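Local structure of glycerate dehydrogenase (Bacillus sp. 5mfcol3.1, 6P2I) at residues N93-S98 against M287-E292; P13-N18 against A282-M287; I49-S54 against I70-S75. The protein reduces acyclic imino acids, formed in situ by a partner oxidase, asymmetrically, and binds NADPH together with D-arginine. All coordinates share one frame; numbering follows the deposited sequence. Where two conformers were deposited one is given.

Contact 1 of 3, residues N93-S98 against M287-E292; sequences NCPQYS and MYELIE. With DAR (D-arginine), chain D; NAP (NADP nicotinamide-adenine-dinucleotide phosphate), chain C.
Glu289 reaches from helix 280-298 into the loop 93-98 and carries most of this contact. Its CB lies 3.9 Å from both CB and SG of Cys94. CG sits anti to the carbonyl carbon (chi1 -75°), and the chain runs on extended, which takes the carboxylate past Cys94 to the backbone of Pro95 to Tyr97. Glu289 CD then lies 3.5 Å from Pro95 CD. At the tip, Glu289 OE2 accepts the backbone N-H of Gln96 through its syn lone pair, with Gln96 N at 2.8 Å. Glu289 OE1 lies 3.2 Å from Cys94 CB. It takes a weak bond from the Gln96 amide. A second weak bond joins Tyr97 N to Glu289 OE1 at 3.2 Å.

This loop follows the last strand, 90-92, of the five-stranded parallel sheet and leads into helix 99-114. The carboxylate holds it chiefly by the Gln96 amide. Glu289 OE1 also lies at the edge of the Tyr97 ring, 3.4 Å from Tyr97 CD1, with the carboxylate turned 78° to the ring. Tyr97 belongs to the D-arginine pocket. Ser98 CB lies over one face of its ring, offset toward the rim. Ser98 OG is 3.1 Å from C5N of the NADP nicotinamide.

Contact 2 of 3, residues P13-N18 against A282-M287; sequences PSWVIN and AREKNM. With DAR (D-arginine), chain D.
The short helical segments 14-18 and 282-287 run almost parallel, 6° apart, with their axes 11.5 Å from each other at the closest point. Side chains bridge this wide spacing. Met287 points at the other helix, and its CB and CG pack against one methyl of Val16, with Val16 CG2 3.7 Å from Met287 CB. The two side chains cross at about a right angle. The bend at chi2 carries Met287 SD round to Pro13, and Pro13 CD lies 3.9 Å from Met287 SD. Pro13 holds the N-cap position of helix 14-23. Val16 CG2 also sits over the centre of one face of the Trp15 indole, 3.3 Å above its plane.

The polar link joins Trp15 and Glu284. Trp15 NE1 donates to Glu284 OE2 at 3.0 Å, with an N-H...O angle of 138°. The oxygen lies near the ring edge but 20° out of the indole plane. A bend at chi2 turns the carboxylate to meet it, and Glu284 OE1 bonds to Tyr11 OH. With an alanine at Glu284, the Trp15 N-H and the Tyr11 hydroxyl would probably both lose this partner.

On the ligand side, Asn286 OD1 accepts a nearly straight bond from D-arginine NH1 at 2.8 Å, while Asn286 ND2 is held by Ile72 O. The contact lays helix 280-298 alongside helix 14-23 of the domain built on the five-stranded parallel sheet, and the later helix contributes Asn286 to the D-arginine pocket.

Contact 3 of 3, residues I49-S54 against I70-S75; sequences IVEWTS and ITITTS. With DAR (D-arginine), chain D.
Glu51 OE1 is gripped by the guanidinium NH2 of D-arginine and by Thr10 OG1. The ligand bond is 2.9 Å from D-arginine NH2 to Glu51 OE1 and nearly straight, at 169°. Glu51 OE2 is held by Tyr5 OH, so both carboxylate oxygens have a protein partner. The Glu51 chain is extended throughout, with CG anti to the backbone N (chi1 177°). On its way it passes the Ile72 methyl CG2, which lies 3.5 Å from Glu51 CB and 3.6 Å from D-arginine NH2. That methyl therefore touches both the acid and the group it binds.

The strands 47-50 and 68-71 are paired in parallel behind this site. Val50 N bonds to Ile70 O, and Val50 O takes the N-H of Ile72, each at 2.9 Å. On one face of the sheet, Val50 CG1 and Thr71 CG2 lie side by side. On the other, Ile49 and Ile70 pack toward helix 280-298.

Beyond the strand, Thr73 CG2 lies 3.5 Å from D-arginine CG. The backbone amides of Thr74 and Ser75 grip the ligand carboxylate, one on each oxygen: Thr74 N to O and Ser75 N to OXT. A pocket at the C-terminal ends of adjacent parallel strands is characteristic of an open alpha/beta sheet. Here the loops after two strands of a beta-alpha-beta unit contribute Glu51 to the guanidinium and the Thr74 and Ser75 amides to the carboxylate.

From the N terminus, helix 14-23 comes first, but contact 2 closes only when the chain reaches helix 280-298, so it spans most of the molecule. Contact 3 lies nested inside that long loop. It closes early, through a beta-alpha-beta unit of the five-stranded sheet. Contact 1 opens next, after strand 90-92, and closes on the same late helix; it crosses contact 2, sharing Met287 with it, and follows contact 3 in series. The intervening chain includes the seven-stranded NADP-binding sheet. Helix 280-298 thus returns to the first sheet. Contacts 2 and 3 meet through Asn286 and Ile72, Thr74 OG1 links contact 3 to Cys94 O, and all three contacts touch D-arginine.

Contact 1 of 3, residues N93-S98 against M287-E292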
loop_
_atom_site.group_PDB
_atom_site.type_symbol
_atom_site.label_atom_id
_atom_site.label_comp_id
_atom_site.label_asym_id
_atom_site.label_seq_id
_atom_site.Cartn_x
_atom_site.Cartn_y
_atom_site.Cartn_z
ATOM N N ASN A 93 -21.575 4.806 -20.536
ATOM C CA ASN A 93 -20.987 4.066 -19.431
ATOM C C ASN A 93 -21.174 4.860 -18.141
ATOM O O ASN A 93 -21.829 5.906 -18.118
ATOM C CB ASN A 93 -19.512 3.742 -19.708
ATOM C CG ASN A 93 -18.617 4.975 -19.743
ATOM O OD1 ASN A 93 -19.080 6.114 -19.845
ATOM N ND2 ASN A 93 -17.315 4.738 -19.689
ATOM N N CYS A 94 -20.600 4.338 -17.056
ATOM C CA CYS A 94 -20.488 5.068 -15.801
ATOM C C CYS A 94 -19.010 5.389 -15.650
ATOM O O CYS A 94 -18.202 4.494 -15.355
ATOM C CB CYS A 94 -21.009 4.248 -14.614
ATOM S SG CYS A 94 -22.806 3.916 -14.775
ATOM N N PRO A 95 -18.608 6.628 -15.891
ATOM C CA PRO A 95 -17.213 6.898 -16.260
ATOM C C PRO A 95 -16.248 7.174 -15.126
ATOM O O PRO A 95 -15.042 7.082 -15.363
ATOM C CB PRO A 95 -17.334 8.147 -17.134
ATOM C CG PRO A 95 -18.526 8.862 -16.591
ATOM C CD PRO A 95 -19.489 7.781 -16.166
ATOM N N GLN A 96 -16.715 7.579 -13.947
ATOM C CA GLN A 96 -15.768 8.045 -12.928
ATOM C C GLN A 96 -15.946 7.423 -11.551
ATOM O O GLN A 96 -15.141 7.711 -10.657
ATOM C CB GLN A 96 -15.844 9.575 -12.794
ATOM C CG GLN A 96 -15.669 10.325 -14.099
ATOM C CD GLN A 96 -15.337 11.793 -13.899
ATOM O OE1 GLN A 96 -14.853 12.199 -12.836
ATOM N NE2 GLN A 96 -15.577 12.596 -14.929
ATOM N N TYR A 97 -16.955 6.568 -11.354
ATOM C CA TYR A 97 -17.308 6.116 -10.013
ATOM C C TYR A 97 -16.132 5.493 -9.270
ATOM O O TYR A 97 -16.043 5.627 -8.047
ATOM C CB TYR A 97 -18.471 5.104 -10.082
ATOM C CG TYR A 97 -18.100 3.784 -10.733
ATOM C CD1 TYR A 97 -18.085 3.641 -12.124
ATOM C CD2 TYR A 97 -17.782 2.674 -9.962
ATOM C CE1 TYR A 97 -17.726 2.432 -12.713
ATOM C CE2 TYR A 97 -17.418 1.471 -10.547
ATOM C CZ TYR A 97 -17.391 1.358 -11.916
ATOM O OH TYR A 97 -17.034 0.154 -12.486
ATOM N N SER A 98 -15.235 4.796 -9.968
ATOM C CA SER A 98 -14.235 4.000 -9.265
ATOM C C SER A 98 -12.842 4.620 -9.252
ATOM O O SER A 98 -11.927 4.001 -8.708
ATOM C CB SER A 98 -14.132 2.594 -9.875
ATOM O OG SER A 98 -13.400 2.632 -11.089
ATOM N N MET A 287 -24.016 4.234 -8.489
ATOM C CA MET A 287 -25.465 4.419 -8.527
ATOM C C MET A 287 -25.826 5.827 -8.969
ATOM O O MET A 287 -26.774 6.014 -9.744
ATOM C CB MET A 287 -26.065 4.120 -7.154
ATOM C CG MET A 287 -25.818 2.703 -6.646
ATOM S SD MET A 287 -26.538 1.428 -7.709
ATOM C CE MET A 287 -25.139 0.919 -8.706
ATOM N N TYR A 288 -25.094 6.834 -8.477
ATOM C CA TYR A 288 -25.375 8.205 -8.896
ATOM C C TYR A 288 -25.180 8.367 -10.397
ATOM O O TYR A 288 -25.952 9.078 -11.055
ATOM C CB TYR A 288 -24.479 9.206 -8.164
ATOM C CG TYR A 288 -24.511 9.204 -6.646
ATOM C CD1 TYR A 288 -25.617 8.783 -5.939
ATOM C CD2 TYR A 288 -23.412 9.672 -5.922
ATOM C CE1 TYR A 288 -25.636 8.803 -4.541
ATOM C CE2 TYR A 288 -23.413 9.693 -4.539
ATOM C CZ TYR A 288 -24.525 9.259 -3.847
ATOM O OH TYR A 288 -24.514 9.288 -2.464
ATOM N N GLU A 289 -24.142 7.730 -10.953
ATOM C CA GLU A 289 -23.883 7.828 -12.391
ATOM C C GLU A 289 -24.953 7.106 -13.194
ATOM O O GLU A 289 -25.420 7.620 -14.216
ATOM C CB GLU A 289 -22.502 7.264 -12.730
ATOM C CG GLU A 289 -21.371 8.222 -12.324
ATOM C CD GLU A 289 -19.976 7.742 -12.709
ATOM O OE1 GLU A 289 -19.756 6.522 -12.816
ATOM O OE2 GLU A 289 -19.088 8.605 -12.875
ATOM N N LEU A 290 -25.346 5.915 -12.750
ATOM C CA LEU A 290 -26.427 5.191 -13.411
ATOM C C LEU A 290 -27.691 6.040 -13.473
ATOM O O LEU A 290 -28.351 6.126 -14.518
ATOM C CB LEU A 290 -26.693 3.888 -12.657
ATOM C CG LEU A 290 -27.971 3.158 -13.047
ATOM C CD1 LEU A 290 -27.917 2.722 -14.499
ATOM C CD2 LEU A 290 -28.187 1.981 -12.135
ATOM N N ILE A 291 -28.037 6.680 -12.356
ATOM C CA ILE A 291 -29.256 7.479 -12.300
ATOM C C ILE A 291 -29.101 8.731 -13.149
ATOM O O ILE A 291 -30.045 9.160 -13.824
ATOM C CB ILE A 291 -29.613 7.809 -10.839
ATOM C CG1 ILE A 291 -30.115 6.550 -10.136
ATOM C CG2 ILE A 291 -30.649 8.929 -10.752
ATOM C CD1 ILE A 291 -30.047 6.612 -8.619
ATOM N N GLU A 292 -27.910 9.335 -13.133
ATOM C CA GLU A 292 -27.684 10.509 -13.964
ATOM C C GLU A 292 -27.803 10.166 -15.440
ATOM O O GLU A 292 -28.344 10.953 -16.224
ATOM C CB GLU A 292 -26.314 11.114 -13.678
ATOM C CG GLU A 292 -26.013 12.290 -14.573
ATOM C CD GLU A 292 -24.719 12.979 -14.198
ATOM O OE1 GLU A 292 -23.953 12.398 -13.396
ATOM O OE2 GLU A 292 -24.476 14.097 -14.703
HETATM N N DAR D . -14.207 -3.559 -15.074
HETATM C CA DAR D . -14.314 -2.421 -14.161
HETATM C CB DAR D . -14.964 -2.824 -12.829
HETATM C CG DAR D . -16.405 -3.322 -12.976
HETATM C CD DAR D . -17.147 -3.312 -11.643
HETATM N NE DAR D . -18.568 -3.655 -11.703
HETATM C CZ DAR D . -19.501 -2.786 -11.302
HETATM N NH1 DAR D . -19.238 -1.475 -11.283
HETATM N NH2 DAR D . -20.707 -3.208 -10.921
HETATM C C DAR D . -15.026 -1.262 -14.835
HETATM O O DAR D . -15.712 -0.438 -14.197
HETATM O OXT DAR D . -14.892 -1.150 -16.052
HETATM P PA NAP C . -10.248 7.033 -19.659
HETATM O O1A NAP C . -11.001 6.797 -20.951
HETATM O O2A NAP C . -10.554 8.248 -18.834
HETATM O O5B NAP C . -8.689 7.070 -20.009
HETATM C C5B NAP C . -8.118 6.157 -20.941
HETATM C C4B NAP C . -6.686 6.612 -21.199
HETATM O O4B NAP C . -6.077 5.645 -22.058
HETATM C C3B NAP C . -6.625 7.952 -21.936
HETATM O O3B NAP C . -5.406 8.632 -21.576
HETATM C C2B NAP C . -6.523 7.549 -23.387
HETATM O O2B NAP C . -5.898 8.534 -24.196
HETATM C C1B NAP C . -5.630 6.332 -23.233
HETATM N N9A NAP C . -5.678 5.480 -24.431
HETATM C C8A NAP C . -6.778 5.005 -25.049
HETATM N N7A NAP C . -6.427 4.275 -26.136
HETATM C C5A NAP C . -5.084 4.307 -26.216
HETATM C C6A NAP C . -4.060 3.744 -27.119
HETATM N N6A NAP C . -4.421 2.991 -28.185
HETATM N N1A NAP C . -2.768 4.009 -26.836
HETATM C C2A NAP C . -2.392 4.758 -25.776
HETATM N N3A NAP C . -3.260 5.305 -24.905
HETATM C C4A NAP C . -4.597 5.106 -25.089
HETATM O O3 NAP C . -10.388 5.652 -18.834
HETATM P PN NAP C . -10.314 5.449 -17.240
HETATM O O1N NAP C . -11.586 5.940 -16.595
HETATM O O2N NAP C . -8.999 5.985 -16.720
HETATM O O5D NAP C . -10.331 3.845 -17.165
HETATM C C5D NAP C . -9.289 3.085 -17.788
HETATM C C4D NAP C . -9.577 1.594 -17.675
HETATM O O4D NAP C . -9.537 1.212 -16.303
HETATM C C3D NAP C . -10.975 1.183 -18.112
HETATM O O3D NAP C . -11.087 1.029 -19.535
HETATM C C2D NAP C . -11.178 -0.120 -17.353
HETATM O O2D NAP C . -10.833 -1.224 -18.199
HETATM C C1D NAP C . -10.222 -0.026 -16.161
HETATM N N1N NAP C . -10.968 -0.062 -14.897
HETATM C C2N NAP C . -10.670 -1.002 -13.982
HETATM C C3N NAP C . -11.367 -1.081 -12.779
HETATM C C7N NAP C . -11.036 -2.160 -11.778
HETATM O O7N NAP C . -11.838 -2.418 -10.892
HETATM N N7N NAP C . -9.904 -2.868 -11.900
HETATM C C4N NAP C . -12.391 -0.163 -12.532
HETATM C C5N NAP C . -12.691 0.799 -13.500
HETATM C C6N NAP C . -11.951 0.827 -14.677
HETATM P P2B NAP C . -6.697 9.761 -24.878
HETATM O O1X NAP C . -7.836 9.126 -25.656
HETATM O O2X NAP C . -7.192 10.600 -23.731
HETATM O O3X NAP C . -5.637 10.449 -25.696
#

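Contact 2 of 3, residues P13-N18 against A282-M287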
loop_
_atom_site.group_PDB
_atom_site.type_symbol
_atom_site.label_atom_id
_atom_site.label_comp_id
_atom_site.label_asym_id
_atom_site.label_seq_id
_atom_site.Cartn_x
_atom_site.Cartn_y
_atom_site.Cartn_z
ATOM N N PRO A 13 -29.099 -1.074 -4.310
ATOM C CA PRO A 13 -29.848 -0.975 -3.058
ATOM C C PRO A 13 -31.270 -0.511 -3.307
ATOM O O PRO A 13 -31.618 -0.032 -4.389
ATOM C CB PRO A 13 -29.049 0.058 -2.256
ATOM C CG PRO A 13 -28.379 0.895 -3.302
ATOM C CD PRO A 13 -28.070 -0.028 -4.451
ATOM N N SER A 14 -32.094 -0.663 -2.263
ATOM C CA SER A 14 -33.517 -0.361 -2.372
ATOM C C SER A 14 -33.761 1.067 -2.836
ATOM O O SER A 14 -34.688 1.317 -3.619
ATOM C CB SER A 14 -34.209 -0.596 -1.030
ATOM O OG SER A 14 -34.191 -1.968 -0.680
ATOM N N TRP A 15 -32.964 2.025 -2.348
ATOM C CA TRP A 15 -33.233 3.411 -2.712
ATOM C C TRP A 15 -33.066 3.632 -4.210
ATOM O O TRP A 15 -33.810 4.422 -4.804
ATOM C CB TRP A 15 -32.357 4.370 -1.900
ATOM C CG TRP A 15 -30.925 4.535 -2.319
ATOM C CD1 TRP A 15 -29.832 3.938 -1.748
ATOM C CD2 TRP A 15 -30.417 5.404 -3.341
ATOM N NE1 TRP A 15 -28.675 4.364 -2.367
ATOM C CE2 TRP A 15 -29.005 5.268 -3.344
ATOM C CE3 TRP A 15 -31.011 6.277 -4.259
ATOM C CZ2 TRP A 15 -28.187 5.960 -4.235
ATOM C CZ3 TRP A 15 -30.193 6.970 -5.142
ATOM C CH2 TRP A 15 -28.798 6.808 -5.124
ATOM N N VAL A 16 -32.155 2.896 -4.842
ATOM C CA VAL A 16 -31.962 3.019 -6.283
ATOM C C VAL A 16 -33.090 2.338 -7.035
ATOM O O VAL A 16 -33.595 2.873 -8.025
ATOM C CB VAL A 16 -30.598 2.446 -6.691
ATOM C CG1 VAL A 16 -30.451 2.456 -8.206
ATOM C CG2 VAL A 16 -29.480 3.242 -6.041
ATOM N N ILE A 17 -33.486 1.143 -6.593
ATOM C CA ILE A 17 -34.630 0.477 -7.214
ATOM C C ILE A 17 -35.858 1.369 -7.146
ATOM O O ILE A 17 -36.591 1.521 -8.132
ATOM C CB ILE A 17 -34.874 -0.891 -6.550
ATOM C CG1 ILE A 17 -33.681 -1.812 -6.817
ATOM C CG2 ILE A 17 -36.189 -1.519 -7.051
ATOM C CD1 ILE A 17 -33.695 -3.088 -6.002
ATOM N N ASN A 18 -36.100 1.992 -5.990
ATOM C CA ASN A 18 -37.262 2.869 -5.866
ATOM C C ASN A 18 -37.126 4.087 -6.774
ATOM O O ASN A 18 -38.095 4.503 -7.421
ATOM C CB ASN A 18 -37.437 3.312 -4.412
ATOM C CG ASN A 18 -37.787 2.159 -3.487
ATOM O OD1 ASN A 18 -38.345 1.152 -3.921
ATOM N ND2 ASN A 18 -37.471 2.308 -2.201
ATOM N N ALA A 282 -17.116 4.232 -4.104
ATOM C CA ALA A 282 -17.244 3.947 -5.532
ATOM C C ALA A 282 -18.608 3.350 -5.864
ATOM O O ALA A 282 -19.250 3.753 -6.840
ATOM C CB ALA A 282 -16.127 3.007 -5.994
ATOM N N ARG A 283 -19.065 2.370 -5.082
ATOM C CA ARG A 283 -20.327 1.732 -5.455
ATOM C C ARG A 283 -21.495 2.691 -5.298
ATOM O O ARG A 283 -22.472 2.596 -6.046
ATOM C CB ARG A 283 -20.546 0.453 -4.637
ATOM C CG ARG A 283 -20.886 0.670 -3.172
ATOM C CD ARG A 283 -21.124 -0.654 -2.467
ATOM N NE ARG A 283 -21.687 -0.476 -1.133
ATOM C CZ ARG A 283 -22.076 -1.477 -0.353
ATOM N NH1 ARG A 283 -21.949 -2.737 -0.763
ATOM N NH2 ARG A 283 -22.587 -1.218 0.841
ATOM N N GLU A 284 -21.411 3.638 -4.361
ATOM C CA GLU A 284 -22.457 4.654 -4.274
ATOM C C GLU A 284 -22.398 5.594 -5.473
ATOM O O GLU A 284 -23.428 5.895 -6.091
ATOM C CB GLU A 284 -22.350 5.431 -2.961
ATOM C CG GLU A 284 -23.702 5.876 -2.408
ATOM C CD GLU A 284 -24.603 4.709 -1.993
ATOM O OE1 GLU A 284 -24.098 3.575 -1.831
ATOM O OE2 GLU A 284 -25.821 4.929 -1.815
ATOM N N LYS A 285 -21.200 6.072 -5.817
ATOM C CA LYS A 285 -21.053 6.911 -7.000
ATOM C C LYS A 285 -21.540 6.191 -8.245
ATOM O O LYS A 285 -22.096 6.819 -9.152
ATOM C CB LYS A 285 -19.594 7.329 -7.178
ATOM C CG LYS A 285 -19.177 8.479 -6.293
ATOM C CD LYS A 285 -17.652 8.663 -6.361
ATOM C CE LYS A 285 -17.216 10.042 -5.927
ATOM N NZ LYS A 285 -15.744 10.191 -6.134
ATOM N N ASN A 286 -21.320 4.872 -8.310
ATOM C CA ASN A 286 -21.784 4.082 -9.446
ATOM C C ASN A 286 -23.289 4.233 -9.610
ATOM O O ASN A 286 -23.793 4.374 -10.733
ATOM C CB ASN A 286 -21.383 2.618 -9.215
ATOM C CG ASN A 286 -21.356 1.760 -10.490
ATOM O OD1 ASN A 286 -21.016 0.572 -10.418
ATOM N ND2 ASN A 286 -21.719 2.335 -11.639
ATOM N N MET A 287 -24.016 4.234 -8.489
ATOM C CA MET A 287 -25.465 4.419 -8.527
ATOM C C MET A 287 -25.826 5.827 -8.969
ATOM O O MET A 287 -26.774 6.014 -9.744
ATOM C CB MET A 287 -26.065 4.120 -7.154
ATOM C CG MET A 287 -25.818 2.703 -6.646
ATOM S SD MET A 287 -26.538 1.428 -7.709
ATOM C CE MET A 287 -25.139 0.919 -8.706
HETATM N N DAR D . -14.207 -3.559 -15.074
HETATM C CA DAR D . -14.314 -2.421 -14.161
HETATM C CB DAR D . -14.964 -2.824 -12.829
HETATM C CG DAR D . -16.405 -3.322 -12.976
HETATM C CD DAR D . -17.147 -3.312 -11.643
HETATM N NE DAR D . -18.568 -3.655 -11.703
HETATM C CZ DAR D . -19.501 -2.786 -11.302
HETATM N NH1 DAR D . -19.238 -1.475 -11.283
HETATM N NH2 DAR D . -20.707 -3.208 -10.921
HETATM C C DAR D . -15.026 -1.262 -14.835
HETATM O O DAR D . -15.712 -0.438 -14.197
HETATM O OXT DAR D . -14.892 -1.150 -16.052
#

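Contact 3 of 3, residues I49-S54 against I70-S75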
loop_
_atom_site.group_PDB
_atom_site.type_symbol
_atom_site.label_atom_id
_atom_site.label_comp_id
_atom_site.label_asym_id
_atom_site.label_seq_id
_atom_site.Cartn_x
_atom_site.Cartn_y
_atom_site.Cartn_z
ATOM N N ILE A 49 -29.604 -1.886 -18.866
ATOM C CA ILE A 49 -28.399 -1.739 -18.046
ATOM C C ILE A 49 -27.710 -3.094 -18.012
ATOM O O ILE A 49 -28.367 -4.122 -17.817
ATOM C CB ILE A 49 -28.726 -1.277 -16.619
ATOM C CG1 ILE A 49 -29.589 -0.014 -16.638
ATOM C CG2 ILE A 49 -27.408 -1.047 -15.821
ATOM C CD1 ILE A 49 -30.417 0.170 -15.385
ATOM N N VAL A 50 -26.393 -3.108 -18.193
ATOM C CA VAL A 50 -25.670 -4.368 -18.292
ATOM C C VAL A 50 -24.412 -4.296 -17.434
ATOM O O VAL A 50 -23.774 -3.240 -17.331
ATOM C CB VAL A 50 -25.336 -4.702 -19.762
ATOM C CG1 VAL A 50 -24.416 -3.636 -20.370
ATOM C CG2 VAL A 50 -24.726 -6.087 -19.875
ATOM N N GLU A 51 -24.074 -5.417 -16.794
ATOM C CA GLU A 51 -22.867 -5.503 -15.967
ATOM C C GLU A 51 -21.903 -6.592 -16.406
ATOM O O GLU A 51 -20.678 -6.412 -16.306
ATOM C CB GLU A 51 -23.238 -5.735 -14.494
ATOM C CG GLU A 51 -21.996 -5.896 -13.601
ATOM C CD GLU A 51 -22.265 -5.778 -12.119
ATOM O OE1 GLU A 51 -21.328 -6.060 -11.336
ATOM O OE2 GLU A 51 -23.384 -5.404 -11.726
ATOM N N TRP A 52 -22.417 -7.724 -16.901
ATOM C CA TRP A 52 -21.607 -8.914 -17.126
ATOM C C TRP A 52 -21.685 -9.467 -18.534
ATOM O O TRP A 52 -20.781 -10.207 -18.936
ATOM C CB TRP A 52 -22.041 -10.050 -16.185
ATOM C CG TRP A 52 -22.040 -9.701 -14.739
ATOM C CD1 TRP A 52 -23.104 -9.280 -13.984
ATOM C CD2 TRP A 52 -20.914 -9.744 -13.860
ATOM N NE1 TRP A 52 -22.700 -9.073 -12.683
ATOM C CE2 TRP A 52 -21.359 -9.344 -12.587
ATOM C CE3 TRP A 52 -19.564 -10.082 -14.033
ATOM C CZ2 TRP A 52 -20.502 -9.269 -11.482
ATOM C CZ3 TRP A 52 -18.714 -10.013 -12.939
ATOM C CH2 TRP A 52 -19.189 -9.615 -11.678
ATOM N N THR A 53 -22.739 -9.176 -19.278
ATOM C CA THR A 53 -23.081 -9.970 -20.443
ATOM C C THR A 53 -22.481 -9.373 -21.701
ATOM O O THR A 53 -22.700 -8.196 -22.002
ATOM C CB THR A 53 -24.601 -10.071 -20.564
ATOM O OG1 THR A 53 -25.103 -10.671 -19.369
ATOM C CG2 THR A 53 -25.011 -10.899 -21.778
ATOM N N SER A 54 -21.748 -10.198 -22.443
ATOM C CA SER A 54 -21.258 -9.788 -23.749
ATOM C C SER A 54 -22.424 -9.539 -24.691
ATOM O O SER A 54 -23.369 -10.332 -24.755
ATOM C CB SER A 54 -20.336 -10.858 -24.323
ATOM O OG SER A 54 -19.101 -10.854 -23.631
ATOM N N ILE A 70 -26.872 1.186 -21.088
ATOM C CA ILE A 70 -25.951 1.723 -20.092
ATOM C C ILE A 70 -25.117 0.569 -19.562
ATOM O O ILE A 70 -25.675 -0.420 -19.068
ATOM C CB ILE A 70 -26.700 2.408 -18.941
ATOM C CG1 ILE A 70 -27.563 3.559 -19.466
ATOM C CG2 ILE A 70 -25.712 2.851 -17.838
ATOM C CD1 ILE A 70 -28.630 4.001 -18.487
ATOM N N THR A 71 -23.788 0.686 -19.650
ATOM C CA THR A 71 -22.931 -0.229 -18.910
ATOM C C THR A 71 -22.786 0.318 -17.503
ATOM O O THR A 71 -22.572 1.521 -17.328
ATOM C CB THR A 71 -21.552 -0.396 -19.565
ATOM O OG1 THR A 71 -20.833 0.851 -19.558
ATOM C CG2 THR A 71 -21.697 -0.929 -20.996
ATOM N N ILE A 72 -22.987 -0.548 -16.502
ATOM C CA ILE A 72 -22.755 -0.143 -15.124
ATOM C C ILE A 72 -21.272 0.054 -14.896
ATOM O O ILE A 72 -20.882 0.723 -13.938
ATOM C CB ILE A 72 -23.336 -1.173 -14.132
ATOM C CG1 ILE A 72 -23.595 -0.520 -12.762
ATOM C CG2 ILE A 72 -22.400 -2.361 -13.982
ATOM C CD1 ILE A 72 -24.678 0.543 -12.797
ATOM N N THR A 73 -20.446 -0.486 -15.782
ATOM C CA THR A 73 -18.995 -0.430 -15.704
ATOM C C THR A 73 -18.452 0.799 -16.420
ATOM O O THR A 73 -19.123 1.413 -17.251
ATOM C CB THR A 73 -18.404 -1.683 -16.343
ATOM O OG1 THR A 73 -18.902 -1.798 -17.685
ATOM C CG2 THR A 73 -18.809 -2.909 -15.551
ATOM N N THR A 74 -17.202 1.160 -16.085
ATOM C CA THR A 74 -16.483 2.113 -16.927
ATOM C C THR A 74 -16.027 1.457 -18.221
ATOM O O THR A 74 -16.055 2.077 -19.293
ATOM C CB THR A 74 -15.286 2.676 -16.160
ATOM O OG1 THR A 74 -15.774 3.341 -15.000
ATOM C CG2 THR A 74 -14.479 3.656 -17.034
ATOM N N SER A 75 -15.605 0.201 -18.144
ATOM C CA SER A 75 -15.237 -0.536 -19.342
ATOM C C SER A 75 -16.469 -0.837 -20.191
ATOM O O SER A 75 -17.580 -1.007 -19.680
ATOM C CB SER A 75 -14.524 -1.835 -18.962
ATOM O OG SER A 75 -14.628 -2.810 -19.977
HETATM N N DAR D . -14.207 -3.559 -15.074
HETATM C CA DAR D . -14.314 -2.421 -14.161
HETATM C CB DAR D . -14.964 -2.824 -12.829
HETATM C CG DAR D . -16.405 -3.322 -12.976
HETATM C CD DAR D . -17.147 -3.312 -11.643
HETATM N NE DAR D . -18.568 -3.655 -11.703
HETATM C CZ DAR D . -19.501 -2.786 -11.302
HETATM N NH1 DAR D . -19.238 -1.475 -11.283
HETATM N NH2 DAR D . -20.707 -3.208 -10.921
HETATM C C DAR D . -15.026 -1.262 -14.835
HETATM O O DAR D . -15.712 -0.438 -14.197
HETATM O OXT DAR D . -14.892 -1.150 -16.052
#